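Local structure of UDP-galactopyranose mutase (Deinococcus radiodurans, 3MJ4) at residues P121-L126 and R198-T203; D192-A197 and P336-E341; H254-G259 and D358-G363. The protein probably interconverts UDP-galactopyranose and UDP-galactofuranose, with FAD as the cofactor. All coordinates share one frame; numbering follows the deposited sequence.

Contact 1 of 3, residues P121-L126 and R198-T203. With UDP (uridine-5'-diphosphate), chain L.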
loop_
_atom_site.group_PDB
_atom_site.type_symbol
_atom_site.label_atom_id
_atom_site.label_comp_id
_atom_site.label_asym_id
_atom_site.label_seq_id
_atom_site.Cartn_x
_atom_site.Cartn_y
_atom_site.Cartn_z
ATOM N N PRO A 121 -24.439 -5.257 -26.322
ATOM C CA PRO A 121 -23.265 -4.378 -26.349
ATOM C C PRO A 121 -23.640 -2.898 -26.231
ATOM O O PRO A 121 -24.616 -2.475 -26.826
ATOM C CB PRO A 121 -22.651 -4.655 -27.735
ATOM C CG PRO A 121 -23.197 -5.959 -28.151
ATOM C CD PRO A 121 -24.577 -6.037 -27.562
ATOM N N ILE A 122 -22.842 -2.141 -25.479
ATOM C CA ILE A 122 -22.936 -0.688 -25.377
ATOM C C ILE A 122 -21.495 -0.204 -25.443
ATOM O O ILE A 122 -20.647 -0.708 -24.716
ATOM C CB ILE A 122 -23.600 -0.276 -24.037
ATOM C CG1 ILE A 122 -23.653 1.247 -23.869
ATOM C CG2 ILE A 122 -22.850 -0.893 -22.875
ATOM C CD1 ILE A 122 -24.515 1.972 -24.872
ATOM N N PRO A 123 -21.181 0.750 -26.333
ATOM C CA PRO A 123 -21.994 1.543 -27.258
ATOM C C PRO A 123 -22.834 0.709 -28.203
ATOM O O PRO A 123 -22.468 -0.412 -28.556
ATOM C CB PRO A 123 -20.957 2.318 -28.064
ATOM C CG PRO A 123 -19.736 2.298 -27.234
ATOM C CD PRO A 123 -19.748 1.001 -26.527
ATOM N N ILE A 124 -23.968 1.275 -28.598
ATOM C CA ILE A 124 -24.907 0.603 -29.483
ATOM C C ILE A 124 -24.243 0.373 -30.797
ATOM O O ILE A 124 -23.627 1.282 -31.335
ATOM C CB ILE A 124 -26.122 1.479 -29.776
ATOM C CG1 ILE A 124 -26.950 1.685 -28.500
ATOM C CG2 ILE A 124 -26.946 0.867 -30.930
ATOM C CD1 ILE A 124 -27.750 2.971 -28.511
ATOM N N ASN A 125 -24.389 -0.832 -31.322
ATOM C CA ASN A 125 -23.813 -1.159 -32.604
ATOM C C ASN A 125 -24.725 -2.091 -33.369
ATOM O O ASN A 125 -25.833 -2.356 -32.923
ATOM C CB ASN A 125 -22.426 -1.786 -32.430
ATOM C CG ASN A 125 -22.476 -3.181 -31.826
ATOM O OD1 ASN A 125 -23.545 -3.759 -31.650
ATOM N ND2 ASN A 125 -21.302 -3.729 -31.517
ATOM N N LEU A 126 -24.237 -2.595 -34.510
ATOM C CA LEU A 126 -25.022 -3.384 -35.456
ATOM C C LEU A 126 -25.647 -4.574 -34.767
ATOM O O LEU A 126 -26.809 -4.915 -35.014
ATOM C CB LEU A 126 -24.131 -3.855 -36.598
ATOM C CG LEU A 126 -24.697 -4.607 -37.813
ATOM C CD1 LEU A 126 -24.756 -6.079 -37.533
ATOM C CD2 LEU A 126 -26.048 -4.068 -38.229
ATOM N N ARG A 198 -20.038 11.012 -25.102
ATOM C CA ARG A 198 -18.881 10.203 -24.747
ATOM C C ARG A 198 -19.053 8.757 -25.201
ATOM O O ARG A 198 -18.084 8.003 -25.297
ATOM C CB ARG A 198 -18.675 10.217 -23.244
ATOM C CG ARG A 198 -18.030 11.456 -22.728
ATOM C CD ARG A 198 -18.188 11.520 -21.222
ATOM N NE ARG A 198 -17.532 10.411 -20.550
ATOM C CZ ARG A 198 -16.310 10.489 -20.050
ATOM N NH1 ARG A 198 -15.636 11.625 -20.158
ATOM N NH2 ARG A 198 -15.776 9.446 -19.433
ATOM N N VAL A 199 -20.295 8.363 -25.434
ATOM C CA VAL A 199 -20.584 7.033 -25.917
ATOM C C VAL A 199 -21.083 7.147 -27.342
ATOM O O VAL A 199 -22.187 7.625 -27.596
ATOM C CB VAL A 199 -21.635 6.339 -25.065
ATOM C CG1 VAL A 199 -21.904 4.965 -25.618
ATOM C CG2 VAL A 199 -21.177 6.256 -23.617
ATOM N N PRO A 200 -20.250 6.732 -28.290
ATOM C CA PRO A 200 -20.664 6.830 -29.689
ATOM C C PRO A 200 -21.762 5.818 -29.976
ATOM O O PRO A 200 -21.991 4.883 -29.197
ATOM C CB PRO A 200 -19.402 6.418 -30.451
ATOM C CG PRO A 200 -18.749 5.399 -29.553
ATOM C CD PRO A 200 -19.011 5.944 -28.129
ATOM N N THR A 201 -22.454 6.030 -31.083
ATOM C CA THR A 201 -23.318 5.014 -31.643
ATOM C C THR A 201 -22.610 4.499 -32.887
ATOM O O THR A 201 -22.068 5.292 -33.660
ATOM C CB THR A 201 -24.703 5.576 -32.015
ATOM O OG1 THR A 201 -25.505 5.681 -30.832
ATOM C CG2 THR A 201 -25.397 4.642 -32.976
ATOM N N ARG A 202 -22.595 3.182 -33.069
ATOM C CA ARG A 202 -21.896 2.581 -34.209
ATOM C C ARG A 202 -22.826 1.874 -35.198
ATOM O O ARG A 202 -23.897 1.375 -34.849
ATOM C CB ARG A 202 -20.803 1.622 -33.731
ATOM C CG ARG A 202 -19.773 2.274 -32.804
ATOM C CD ARG A 202 -18.807 1.258 -32.177
ATOM N NE ARG A 202 -17.828 1.893 -31.299
ATOM C CZ ARG A 202 -17.350 1.327 -30.193
ATOM N NH1 ARG A 202 -17.757 0.115 -29.852
ATOM N NH2 ARG A 202 -16.463 1.961 -29.432
ATOM N N THR A 203 -22.408 1.833 -36.448
ATOM C CA THR A 203 -23.094 0.977 -37.390
ATOM C C THR A 203 -22.263 -0.272 -37.711
ATOM O O THR A 203 -22.754 -1.204 -38.354
ATOM C CB THR A 203 -23.444 1.719 -38.663
ATOM O OG1 THR A 203 -22.239 2.090 -39.327
ATOM C CG2 THR A 203 -24.268 2.952 -38.335
HETATM N N1 UDP L . -24.531 6.278 -20.563
HETATM C C2 UDP L . -25.776 5.722 -20.666
HETATM N N3 UDP L . -25.926 4.353 -20.629
HETATM C C4 UDP L . -24.812 3.562 -20.496
HETATM C C5 UDP L . -23.563 4.160 -20.397
HETATM C C6 UDP L . -23.432 5.501 -20.718
HETATM O O2 UDP L . -26.736 6.476 -20.784
HETATM O O4 UDP L . -24.929 2.340 -20.466
HETATM C "C1'" UDP L . -24.458 7.731 -20.593
HETATM C "C2'" UDP L . -24.592 8.163 -19.150
HETATM O "O2'" UDP L . -25.276 9.389 -19.094
HETATM C "C3'" UDP L . -23.139 8.315 -18.747
HETATM C "C4'" UDP L . -22.533 8.850 -20.022
HETATM O "O4'" UDP L . -23.176 8.102 -21.031
HETATM O "O3'" UDP L . -22.924 9.185 -17.675
HETATM C "C5'" UDP L . -21.036 8.656 -20.077
HETATM O "O5'" UDP L . -20.723 7.404 -19.531
HETATM P PA UDP L . -19.197 6.925 -19.519
HETATM O O1A UDP L . -18.509 7.349 -20.768
HETATM O O2A UDP L . -19.100 5.456 -19.277
HETATM O O3A UDP L . -18.563 7.799 -18.312
HETATM P PB UDP L . -18.387 7.153 -16.834
HETATM O O1B UDP L . -19.744 7.172 -16.224
HETATM O O2B UDP L . -17.397 7.908 -16.006
HETATM O O3B UDP L . -17.933 5.733 -16.942
HETATM O O HOH W 1 -24.615 4.425 -28.238
#
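Pro123 follows a cis peptide bond and packs its ring against Val199, Pro200 and Arg202. Pro123 CB lies 3.7 Å from Val199 CG1. Pro123 CG lies 3.8 Å from Pro200 CD. The same Pro123 CG sits over one face of the Arg202 guanidinium, toward its rim, 3.9 Å from Arg202 CZ. Arg202 NH1 is bonded in turn to the backbone oxygens of Asp206 and Arg208. The Ile122 and Val199 side chains cross at about a right angle and meet through Ile122 CD1 and Val199 CG1.

One direct backbone bond joins the segments: Arg202 N donates to Ile124 O, 2.8 Å and nearly straight at 167°. A water adds a bridge. It accepts from Ile124 N, donates to Pro200 O and also bonds Thr201 OG1.

UDP meets the far end of the contact. Val199 CG1, anti to the backbone N (chi1 180°), serves Pro123, while Val199 CG2 lies 3.7 Å from UDP C6. Arg198 NE donates to UDP O1A at 3.2 Å, and Arg198 NH2 bonds Asn372 OD1. With an alanine here, UDP O1A would probably lose this charged donor and Asn372 OD1 this partner. The arrangement belongs to the UDP-binding site, where Arg198 meets the diphosphate and Val199 the uracil.

Contact 2 of 3, residues D192-A197 and P336-E341. With UDP (uridine-5'-diphosphate), chain L.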
loop_
_atom_site.group_PDB
_atom_site.type_symbol
_atom_site.label_atom_id
_atom_site.label_comp_id
_atom_site.label_asym_id
_atom_site.label_seq_id
_atom_site.Cartn_x
_atom_site.Cartn_y
_atom_site.Cartn_z
ATOM N N ASP A 192 -25.467 18.720 -20.563
ATOM C CA ASP A 192 -24.853 19.144 -21.794
ATOM C C ASP A 192 -24.684 17.948 -22.724
ATOM O O ASP A 192 -24.602 16.817 -22.275
ATOM C CB ASP A 192 -23.517 19.799 -21.517
ATOM C CG ASP A 192 -23.105 20.704 -22.639
ATOM O OD1 ASP A 192 -23.612 21.853 -22.658
ATOM O OD2 ASP A 192 -22.318 20.263 -23.515
ATOM N N ALA A 193 -24.625 18.205 -24.020
ATOM C CA ALA A 193 -24.461 17.148 -25.009
ATOM C C ALA A 193 -23.199 16.334 -24.744
ATOM O O ALA A 193 -23.161 15.118 -24.961
ATOM C CB ALA A 193 -24.423 17.741 -26.408
ATOM N N SER A 194 -22.169 17.021 -24.261
ATOM C CA SER A 194 -20.864 16.413 -24.038
ATOM C C SER A 194 -20.902 15.110 -23.220
ATOM O O SER A 194 -20.067 14.223 -23.434
ATOM C CB SER A 194 -19.897 17.428 -23.403
ATOM O OG SER A 194 -20.181 17.649 -22.029
ATOM N N VAL A 195 -21.852 15.007 -22.286
ATOM C CA VAL A 195 -22.002 13.815 -21.456
ATOM C C VAL A 195 -22.252 12.563 -22.320
ATOM O O VAL A 195 -21.337 11.728 -22.510
ATOM C CB VAL A 195 -23.143 13.985 -20.410
ATOM C CG1 VAL A 195 -23.380 12.687 -19.605
ATOM C CG2 VAL A 195 -22.841 15.162 -19.481
ATOM N N THR A 196 -23.467 12.434 -22.862
ATOM C CA THR A 196 -23.794 11.231 -23.629
ATOM C C THR A 196 -23.048 11.109 -24.954
ATOM O O THR A 196 -23.003 10.024 -25.517
ATOM C CB THR A 196 -25.304 11.019 -23.854
ATOM O OG1 THR A 196 -25.835 12.099 -24.628
ATOM C CG2 THR A 196 -26.039 10.895 -22.533
ATOM N N ALA A 197 -22.445 12.189 -25.443
ATOM C CA ALA A 197 -21.603 12.087 -26.636
ATOM C C ALA A 197 -20.357 11.225 -26.375
ATOM O O ALA A 197 -19.695 10.762 -27.312
ATOM C CB ALA A 197 -21.203 13.459 -27.143
ATOM N N PRO A 336 -17.882 16.246 -12.342
ATOM C CA PRO A 336 -18.524 17.532 -12.595
ATOM C C PRO A 336 -19.864 17.249 -13.257
ATOM O O PRO A 336 -20.030 16.186 -13.876
ATOM C CB PRO A 336 -17.603 18.191 -13.619
ATOM C CG PRO A 336 -16.349 17.425 -13.581
ATOM C CD PRO A 336 -16.716 16.033 -13.201
ATOM N N VAL A 337 -20.808 18.176 -13.141
ATOM C CA VAL A 337 -22.098 17.998 -13.778
ATOM C C VAL A 337 -22.259 18.973 -14.923
ATOM O O VAL A 337 -22.814 20.052 -14.744
ATOM C CB VAL A 337 -23.220 18.206 -12.795
ATOM C CG1 VAL A 337 -24.565 17.927 -13.474
ATOM C CG2 VAL A 337 -23.009 17.311 -11.598
ATOM N N PRO A 338 -21.773 18.598 -16.113
ATOM C CA PRO A 338 -21.817 19.539 -17.234
ATOM C C PRO A 338 -23.234 19.933 -17.641
ATOM O O PRO A 338 -23.994 19.109 -18.143
ATOM C CB PRO A 338 -21.122 18.781 -18.365
ATOM C CG PRO A 338 -20.286 17.745 -17.680
ATOM C CD PRO A 338 -21.054 17.358 -16.449
ATOM N N ARG A 339 -23.575 21.197 -17.417
ATOM C CA ARG A 339 -24.814 21.793 -17.908
ATOM C C ARG A 339 -24.668 23.299 -17.819
ATOM O O ARG A 339 -23.806 23.797 -17.105
ATOM C CB ARG A 339 -26.010 21.320 -17.092
ATOM C CG ARG A 339 -25.809 21.439 -15.613
ATOM C CD ARG A 339 -26.814 20.576 -14.893
ATOM N NE ARG A 339 -28.174 20.880 -15.322
ATOM C CZ ARG A 339 -29.180 21.106 -14.486
ATOM N NH1 ARG A 339 -28.978 21.052 -13.175
ATOM N NH2 ARG A 339 -30.387 21.370 -14.965
ATOM N N PRO A 340 -25.504 24.042 -18.543
ATOM C CA PRO A 340 -25.274 25.487 -18.657
ATOM C C PRO A 340 -25.238 26.232 -17.312
ATOM O O PRO A 340 -24.467 27.182 -17.163
ATOM C CB PRO A 340 -26.456 25.953 -19.500
ATOM C CG PRO A 340 -26.848 24.730 -20.280
ATOM C CD PRO A 340 -26.675 23.607 -19.318
ATOM N N GLU A 341 -26.041 25.809 -16.347
ATOM C CA GLU A 341 -26.060 26.504 -15.072
ATOM C C GLU A 341 -24.926 26.104 -14.156
ATOM O O GLU A 341 -24.670 26.768 -13.148
ATOM C CB GLU A 341 -27.347 26.224 -14.362
ATOM C CG GLU A 341 -28.029 25.056 -14.960
ATOM C CD GLU A 341 -29.295 24.794 -14.237
ATOM O OE1 GLU A 341 -30.357 24.805 -14.908
ATOM O OE2 GLU A 341 -29.213 24.606 -12.993
HETATM N N1 UDP L . -24.531 6.278 -20.563
HETATM C C2 UDP L . -25.776 5.722 -20.666
HETATM N N3 UDP L . -25.926 4.353 -20.629
HETATM C C4 UDP L . -24.812 3.562 -20.496
HETATM C C5 UDP L . -23.563 4.160 -20.397
HETATM C C6 UDP L . -23.432 5.501 -20.718
HETATM O O2 UDP L . -26.736 6.476 -20.784
HETATM O O4 UDP L . -24.929 2.340 -20.466
HETATM C "C1'" UDP L . -24.458 7.731 -20.593
HETATM C "C2'" UDP L . -24.592 8.163 -19.150
HETATM O "O2'" UDP L . -25.276 9.389 -19.094
HETATM C "C3'" UDP L . -23.139 8.315 -18.747
HETATM C "C4'" UDP L . -22.533 8.850 -20.022
HETATM O "O4'" UDP L . -23.176 8.102 -21.031
HETATM O "O3'" UDP L . -22.924 9.185 -17.675
HETATM C "C5'" UDP L . -21.036 8.656 -20.077
HETATM O "O5'" UDP L . -20.723 7.404 -19.531
HETATM P PA UDP L . -19.197 6.925 -19.519
HETATM O O1A UDP L . -18.509 7.349 -20.768
HETATM O O2A UDP L . -19.100 5.456 -19.277
HETATM O O3A UDP L . -18.563 7.799 -18.312
HETATM P PB UDP L . -18.387 7.153 -16.834
HETATM O O1B UDP L . -19.744 7.172 -16.224
HETATM O O2B UDP L . -17.397 7.908 -16.006
HETATM O O3B UDP L . -17.933 5.733 -16.942
#
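Asp192 and Pro338 meet where two helix starts come together beside the UDP site. Asp192 is the N-cap of the short, weakly bonded helix 193-196. Pro338 comes just before Arg339, the N-cap residue of helix 340-355.

The backbone link is a single bond. Asp192 N donates to Pro338 O at 2.9 Å, almost straight at 175°. The donor is tilted 34° from the carbonyl plane. The Asp192 amide thus ties the start of one helix to the approach of the other. The Asp192 carboxylate turns back to its own helix, as chi1 of -158° swings CG away from the backbone N. From there Asp192 OD2 accepts a weak capping bond from Ser194 N, 3.3 Å long.

The Pro338 ring lies against the N-cap Asp192 and against Ser194 and Val195 of the helix. Pro338 CB is 4.1 Å from Asp192 CB. It also approaches Ser194 OG. Farther round the ring, Pro338 CG meets Val195 CG2 at 4.1 Å, the two side chains crossing at about a right angle. Trp184 of helix 159-184 also touches Val195.

Val195 has two roles, one for each methyl. CG2 serves Pro338, while CG1 faces the ribose of UDP. Thr196 joins it there through its own methyl. Val195 CG1 and Thr196 CG2 each lie 3.8 Å from UDP O2'.

Contact 3 of 3, residues H254-G259 and D358-G363. With FAD (flavin-adenine dinucleotide), chain K.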
loop_
_atom_site.group_PDB
_atom_site.type_symbol
_atom_site.label_atom_id
_atom_site.label_comp_id
_atom_site.label_asym_id
_atom_site.label_seq_id
_atom_site.Cartn_x
_atom_site.Cartn_y
_atom_site.Cartn_z
ATOM N N HIS A 254 4.889 27.907 -3.950
ATOM C CA HIS A 254 3.830 27.843 -4.943
ATOM C C HIS A 254 2.953 26.638 -4.683
ATOM O O HIS A 254 3.420 25.628 -4.168
ATOM C CB HIS A 254 4.410 27.757 -6.350
ATOM C CG HIS A 254 3.392 27.935 -7.436
ATOM N ND1 HIS A 254 3.265 29.107 -8.154
ATOM C CD2 HIS A 254 2.449 27.091 -7.926
ATOM C CE1 HIS A 254 2.295 28.976 -9.040
ATOM N NE2 HIS A 254 1.782 27.766 -8.921
ATOM N N MET A 255 1.669 26.760 -5.012
ATOM C CA MET A 255 0.733 25.659 -4.821
ATOM C C MET A 255 0.124 25.213 -6.139
ATOM O O MET A 255 -0.347 26.043 -6.926
ATOM C CB MET A 255 -0.389 26.037 -3.851
ATOM C CG MET A 255 -1.360 24.895 -3.570
ATOM S SD MET A 255 -2.817 25.324 -2.593
ATOM C CE MET A 255 -2.087 25.891 -1.068
ATOM N N ILE A 256 0.170 23.896 -6.373
ATOM C CA ILE A 256 -0.630 23.235 -7.406
ATOM C C ILE A 256 -1.789 22.614 -6.663
ATOM O O ILE A 256 -1.580 21.790 -5.775
ATOM C CB ILE A 256 0.162 22.107 -8.094
ATOM C CG1 ILE A 256 1.182 22.690 -9.055
ATOM C CG2 ILE A 256 -0.757 21.179 -8.847
ATOM C CD1 ILE A 256 2.504 22.049 -8.940
ATOM N N TYR A 257 -3.009 23.023 -6.981
ATOM C CA TYR A 257 -4.172 22.512 -6.250
ATOM C C TYR A 257 -5.061 21.661 -7.157
ATOM O O TYR A 257 -5.287 22.008 -8.322
ATOM C CB TYR A 257 -4.969 23.654 -5.610
ATOM C CG TYR A 257 -6.305 23.242 -5.000
ATOM C CD1 TYR A 257 -6.394 22.824 -3.679
ATOM C CD2 TYR A 257 -7.473 23.285 -5.744
ATOM C CE1 TYR A 257 -7.601 22.462 -3.134
ATOM C CE2 TYR A 257 -8.680 22.929 -5.194
ATOM C CZ TYR A 257 -8.739 22.522 -3.903
ATOM O OH TYR A 257 -9.947 22.179 -3.362
ATOM N N THR A 258 -5.546 20.537 -6.638
ATOM C CA THR A 258 -6.225 19.585 -7.509
ATOM C C THR A 258 -7.548 19.070 -6.978
ATOM O O THR A 258 -8.140 18.199 -7.593
ATOM C CB THR A 258 -5.291 18.404 -7.929
ATOM O OG1 THR A 258 -5.003 17.565 -6.807
ATOM C CG2 THR A 258 -3.998 18.925 -8.507
ATOM N N GLY A 259 -8.011 19.608 -5.848
ATOM C CA GLY A 259 -9.334 19.294 -5.317
ATOM C C GLY A 259 -10.399 20.125 -6.010
ATOM O O GLY A 259 -10.109 20.758 -7.027
ATOM N N ASP A 358 -0.309 32.743 -6.721
ATOM C CA ASP A 358 0.650 31.669 -6.496
ATOM C C ASP A 358 0.018 30.279 -6.441
ATOM O O ASP A 358 0.532 29.367 -5.794
ATOM C CB ASP A 358 1.463 31.955 -5.237
ATOM C CG ASP A 358 2.572 32.961 -5.485
ATOM O OD1 ASP A 358 2.411 34.146 -5.087
ATOM O OD2 ASP A 358 3.596 32.552 -6.094
ATOM N N VAL A 359 -1.097 30.124 -7.139
ATOM C CA VAL A 359 -1.797 28.869 -7.135
ATOM C C VAL A 359 -2.146 28.447 -8.546
ATOM O O VAL A 359 -2.733 29.215 -9.312
ATOM C CB VAL A 359 -3.039 28.949 -6.290
ATOM C CG1 VAL A 359 -3.663 27.584 -6.165
ATOM C CG2 VAL A 359 -2.660 29.460 -4.941
ATOM N N THR A 360 -1.744 27.226 -8.890
ATOM C CA THR A 360 -2.081 26.631 -10.173
ATOM C C THR A 360 -3.142 25.551 -9.985
ATOM O O THR A 360 -3.003 24.688 -9.120
ATOM C CB THR A 360 -0.848 26.040 -10.861
ATOM O OG1 THR A 360 -0.082 27.097 -11.462
ATOM C CG2 THR A 360 -1.277 25.080 -11.934
ATOM N N PHE A 361 -4.206 25.619 -10.784
ATOM C CA PHE A 361 -5.334 24.693 -10.685
ATOM C C PHE A 361 -5.310 23.683 -11.828
ATOM O O PHE A 361 -5.253 24.055 -12.999
ATOM C CB PHE A 361 -6.664 25.475 -10.689
ATOM C CG PHE A 361 -6.903 26.265 -9.435
ATOM C CD1 PHE A 361 -6.273 27.491 -9.242
ATOM C CD2 PHE A 361 -7.734 25.773 -8.436
ATOM C CE1 PHE A 361 -6.463 28.208 -8.073
ATOM C CE2 PHE A 361 -7.944 26.494 -7.265
ATOM C CZ PHE A 361 -7.308 27.708 -7.084
ATOM N N VAL A 362 -5.354 22.401 -11.498
ATOM C CA VAL A 362 -5.289 21.380 -12.541
ATOM C C VAL A 362 -5.994 20.110 -12.134
ATOM O O VAL A 362 -5.994 19.736 -10.972
ATOM C CB VAL A 362 -3.808 21.065 -12.969
ATOM C CG1 VAL A 362 -2.853 21.278 -11.812
ATOM C CG2 VAL A 362 -3.665 19.647 -13.563
ATOM N N GLY A 363 -6.595 19.440 -13.103
ATOM C CA GLY A 363 -7.218 18.160 -12.846
ATOM C C GLY A 363 -8.718 18.246 -13.003
ATOM O O GLY A 363 -9.274 19.307 -13.256
HETATM P PA FAD K . -8.425 12.750 -8.220
HETATM O O1A FAD K . -9.860 12.860 -7.744
HETATM O O2A FAD K . -8.061 11.308 -8.463
HETATM O O5B FAD K . -7.410 13.359 -7.126
HETATM C C5B FAD K . -7.676 14.513 -6.367
HETATM C C4B FAD K . -7.223 14.210 -4.946
HETATM O O4B FAD K . -7.074 15.390 -4.160
HETATM C C3B FAD K . -8.198 13.295 -4.220
HETATM O O3B FAD K . -7.511 12.089 -3.968
HETATM C C2B FAD K . -8.544 14.057 -2.942
HETATM O O2B FAD K . -8.588 13.225 -1.794
HETATM C C1B FAD K . -7.419 15.085 -2.830
HETATM N N9A FAD K . -7.850 16.316 -2.160
HETATM C C8A FAD K . -8.941 17.082 -2.499
HETATM N N7A FAD K . -9.002 18.126 -1.648
HETATM C C5A FAD K . -7.963 18.055 -0.774
HETATM C C6A FAD K . -7.585 18.867 0.300
HETATM N N6A FAD K . -8.566 19.450 0.993
HETATM N N1A FAD K . -6.446 18.527 1.014
HETATM C C2A FAD K . -5.724 17.390 0.691
HETATM N N3A FAD K . -6.123 16.583 -0.362
HETATM C C4A FAD K . -7.227 16.912 -1.086
HETATM N N1 FAD K . -10.912 7.541 -16.141
HETATM C C2 FAD K . -10.468 6.753 -17.192
HETATM O O2 FAD K . -9.656 7.182 -18.014
HETATM N N3 FAD K . -10.942 5.467 -17.344
HETATM C C4 FAD K . -11.853 4.949 -16.457
HETATM O O4 FAD K . -12.247 3.788 -16.625
HETATM C C4X FAD K . -12.300 5.742 -15.398
HETATM N N5 FAD K . -13.209 5.233 -14.496
HETATM C C5X FAD K . -13.659 6.003 -13.446
HETATM C C6 FAD K . -14.586 5.447 -12.572
HETATM C C7 FAD K . -15.061 6.191 -11.498
HETATM C C7M FAD K . -16.054 5.561 -10.561
HETATM C C8 FAD K . -14.602 7.500 -11.308
HETATM C C8M FAD K . -15.127 8.294 -10.138
HETATM C C9 FAD K . -13.665 8.065 -12.192
HETATM C C9A FAD K . -13.191 7.313 -13.274
HETATM N N10 FAD K . -12.266 7.828 -14.183
HETATM C C10 FAD K . -11.830 7.043 -15.240
HETATM C "C1'" FAD K . -11.745 9.228 -14.052
HETATM C "C2'" FAD K . -10.373 9.301 -13.397
HETATM O "O2'" FAD K . -10.441 8.800 -12.086
HETATM C "C3'" FAD K . -9.947 10.760 -13.368
HETATM O "O3'" FAD K . -9.587 11.151 -14.677
HETATM C "C4'" FAD K . -8.808 10.971 -12.385
HETATM O "O4'" FAD K . -9.343 10.931 -11.090
HETATM C "C5'" FAD K . -8.155 12.335 -12.509
HETATM O "O5'" FAD K . -7.247 12.469 -11.436
HETATM P P FAD K . -7.190 13.849 -10.610
HETATM O O1P FAD K . -5.815 14.037 -10.032
HETATM O O2P FAD K . -7.538 14.989 -11.528
HETATM O O3P FAD K . -8.331 13.742 -9.490
#
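Tyr257 and Phe361 meet on one face of two adjacent parallel strands. Tyr257 CD2 lies 3.6 Å from Phe361 CE2. The ring planes are at 64°, an oblique meeting. Val359 CG1 adds a contact to Tyr257 CB on the same face, and Phe264 of helix 261-264 touches both rings. On the other side, Ile256 CG2 packs on Val362 CG1 at 3.6 Å, against helix 39-50. Chi1 of -75° puts Ile256 CG1 beside the backbone N and leaves CG2 to meet the valine.

The strands belong to the parallel sheet of the Rossmann-type FAD-binding fold. Strand 359-361 is an outermost strand of this sheet within the chain, and strand 255-257 lies between it and strand 32-35. Four backbone bonds join the pair. Met255 N donates to Asp358 O and Tyr257 N to Thr360 O. In return Thr360 N donates to Met255 O at 2.7 Å, and Val362 N to Tyr257 O at 3.2 Å.

Both segments run on to FAD. Gly363 CA is 3.4 Å from FAD O2P, and Gly259 CA is 3.6 Å from FAD C8A. Both glycines bring the backbone close to the cofactor.

At the opposite end, Asp358 O sits over one face of the His254 ring, above its centre. His254 NE2 and Thr360 OG1 share a hydrogen bond of 3.2 Å near the ring plane.

In the fold
Contacts 1 and 2 both touch UDP and have centres about 19 Å apart. They share one run of chain, since 192-197 passes directly into 198-203. Contact 1 joins that run to the end of strand 118-122, an outermost strand of the mixed sheet. Contact 2 joins it to the chain leaving strand 320-336 of the same sheet. Helix 340-355 then leads to strand 359-361 and contact 3, in the parallel sheet at FAD. Contact 3 is centred about 24 Å from contact 2; its centre is about 37 Å from that of contact 1, on the opposite side of the chain's centre. Helix 340-355 thus leads the chain from the UDP side of the protein to the sheet that holds FAD.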